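Long-range contact in cellulosomal scaffoldin adaptor protein B (Acetivibrio cellulolyticus, PDB 3BWZ), which carries type II cohesin modules that, as in other cohesins, probably bind dockerin modules and so help assemble the cellulosome: residues Asn75-Ala80 and Asn90-Tyr95. Sequence-based numbering, arbitrary orientation. Where two conformers were deposited one is given.
Sequences NLRQVA and NFSKAY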
# COMPACT_ATOMS: atom_id res chain seq x y z
N ASN A 75 2.44 14.44 13.72
CA ASN A 75 2.44 13.33 14.67
C ASN A 75 1.94 12.05 13.99
O ASN A 75 1.04 11.37 14.50
CB ASN A 75 1.58 13.69 15.90
CG ASN A 75 1.71 12.68 17.01
OD1 ASN A 75 2.69 11.94 17.09
ND2 ASN A 75 0.73 12.67 17.89
N LEU A 76 2.54 11.73 12.86
CA LEU A 76 2.18 10.54 12.10
C LEU A 76 2.25 9.31 12.98
O LEU A 76 3.24 9.06 13.66
CB LEU A 76 3.16 10.34 10.92
CG LEU A 76 2.79 9.20 9.92
CD1 LEU A 76 1.68 9.68 9.04
CD2 LEU A 76 4.00 8.77 9.10
N ARG A 77 1.18 8.52 12.93
CA ARG A 77 1.12 7.22 13.60
C ARG A 77 1.24 6.14 12.53
O ARG A 77 0.48 6.13 11.55
CB ARG A 77 -0.20 7.06 14.37
CG ARG A 77 -0.37 5.71 15.03
CD ARG A 77 -1.66 5.56 15.86
NE ARG A 77 -1.80 4.24 16.52
CZ ARG A 77 -2.35 3.17 15.95
NH1 ARG A 77 -2.83 3.20 14.71
NH2 ARG A 77 -2.42 2.03 16.61
N GLN A 78 2.19 5.24 12.72
CA GLN A 78 2.48 4.16 11.79
C GLN A 78 2.61 2.87 12.56
O GLN A 78 3.38 2.81 13.52
CB GLN A 78 3.84 4.39 11.10
CG GLN A 78 3.94 5.60 10.27
CD GLN A 78 5.04 5.48 9.30
OE1 GLN A 78 4.82 5.07 8.17
NE2 GLN A 78 6.26 5.80 9.73
N VAL A 79 1.88 1.84 12.16
CA VAL A 79 2.04 0.53 12.74
C VAL A 79 1.72 -0.51 11.69
O VAL A 79 0.88 -0.29 10.82
CB VAL A 79 1.22 0.34 14.01
CG1 VAL A 79 -0.21 0.34 13.72
CG2 VAL A 79 1.65 -0.92 14.75
N ALA A 80 2.40 -1.64 11.79
CA ALA A 80 2.21 -2.75 10.88
C ALA A 80 2.20 -4.06 11.62
O ALA A 80 2.92 -4.24 12.60
CB ALA A 80 3.31 -2.78 9.79
N ASN A 90 -0.62 -5.88 6.95
CA ASN A 90 -1.72 -5.05 7.47
C ASN A 90 -1.05 -3.86 8.15
O ASN A 90 -0.29 -4.05 9.08
CB ASN A 90 -2.58 -5.90 8.43
CG ASN A 90 -3.81 -5.19 9.03
OD1 ASN A 90 -4.83 -5.89 9.41
ND2 ASN A 90 -3.70 -3.97 9.35
N PHE A 91 -1.31 -2.65 7.67
CA PHE A 91 -0.65 -1.50 8.23
C PHE A 91 -1.54 -0.29 8.20
O PHE A 91 -2.47 -0.19 7.42
CB PHE A 91 0.69 -1.22 7.51
CG PHE A 91 0.55 -1.00 6.03
CD1 PHE A 91 0.38 0.26 5.49
CD2 PHE A 91 0.60 -2.09 5.15
CE1 PHE A 91 0.24 0.43 4.12
CE2 PHE A 91 0.48 -1.92 3.79
CZ PHE A 91 0.32 -0.65 3.29
N SER A 92 -1.21 0.65 9.10
CA SER A 92 -1.93 1.90 9.23
C SER A 92 -0.93 3.03 9.25
O SER A 92 0.11 2.93 9.89
CB SER A 92 -2.76 1.92 10.52
OG SER A 92 -3.58 3.09 10.57
N LYS A 93 -1.28 4.13 8.56
CA LYS A 93 -0.43 5.30 8.47
C LYS A 93 -1.35 6.49 8.41
O LYS A 93 -2.12 6.61 7.45
CB LYS A 93 0.39 5.17 7.16
CG LYS A 93 1.46 6.15 6.93
CD LYS A 93 2.28 5.77 5.69
CE LYS A 93 3.38 6.73 5.51
NZ LYS A 93 4.21 6.30 4.38
N ALA A 94 -1.29 7.36 9.41
CA ALA A 94 -2.27 8.43 9.51
C ALA A 94 -1.76 9.59 10.33
O ALA A 94 -1.09 9.41 11.35
CB ALA A 94 -3.59 7.90 10.07
N TYR A 95 -2.11 10.78 9.91
CA TYR A 95 -1.85 11.96 10.72
C TYR A 95 -2.73 11.99 11.96
O TYR A 95 -3.90 11.65 11.90
CB TYR A 95 -2.08 13.22 9.92
CG TYR A 95 -1.12 13.48 8.77
CD1 TYR A 95 -1.56 14.13 7.62
CD2 TYR A 95 0.24 13.16 8.84
CE1 TYR A 95 -0.68 14.46 6.60
CE2 TYR A 95 1.10 13.48 7.81
CZ TYR A 95 0.63 14.12 6.71
OH TYR A 95 1.54 14.42 5.71
O HOH W 1 5.40 4.19 5.65
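Q78 and K93 run side by side and point the same way from neighbouring strands, a non-hydrogen-bonded pair between two antiparallel strands. The K93 chain is fully stretched, with CG anti to the backbone N (chi1 -172°), and its methylenes pass along the amide of Q78, whose OE1 lies 3.5 Å from K93 CE. The two polar ends do not bond directly: one water donates to Q78 OE1 at 2.7 Å and accepts from K93 NZ at the same length. The ammonium also bonds the carbonyl oxygen of V113. L76 meets K93 too, its chain slanting across the lysine, and sends CD1 to within 3.8 Å of Y95 CD2, meeting the ring obliquely. The Y95 ring is fixed elsewhere, by edge-to-face contacts with F74 and Y101 and by its hydroxyl, bonded to E108 and to the backbone N of S72.

Strands 77-83 and 88-94 form a beta hairpin at the margin of the cohesin beta sandwich; strand 88-94 also pairs with strand 34-42 on its other edge. Within 75-80 and 90-95, R77 with A94 and V79 with S92 are the hydrogen-bonded pairs, the straightest of their four bonds being R77 N to A94 O (2.9 Å, 178°). On their face the extended R77 runs along its own strand towards V79. Towards the hairpin turn, on the Q78 face, A80 CB rests against F91 CB at 3.8 Å, while the phenyl ring turns away from strand 77-83 towards L39, M41 and P64.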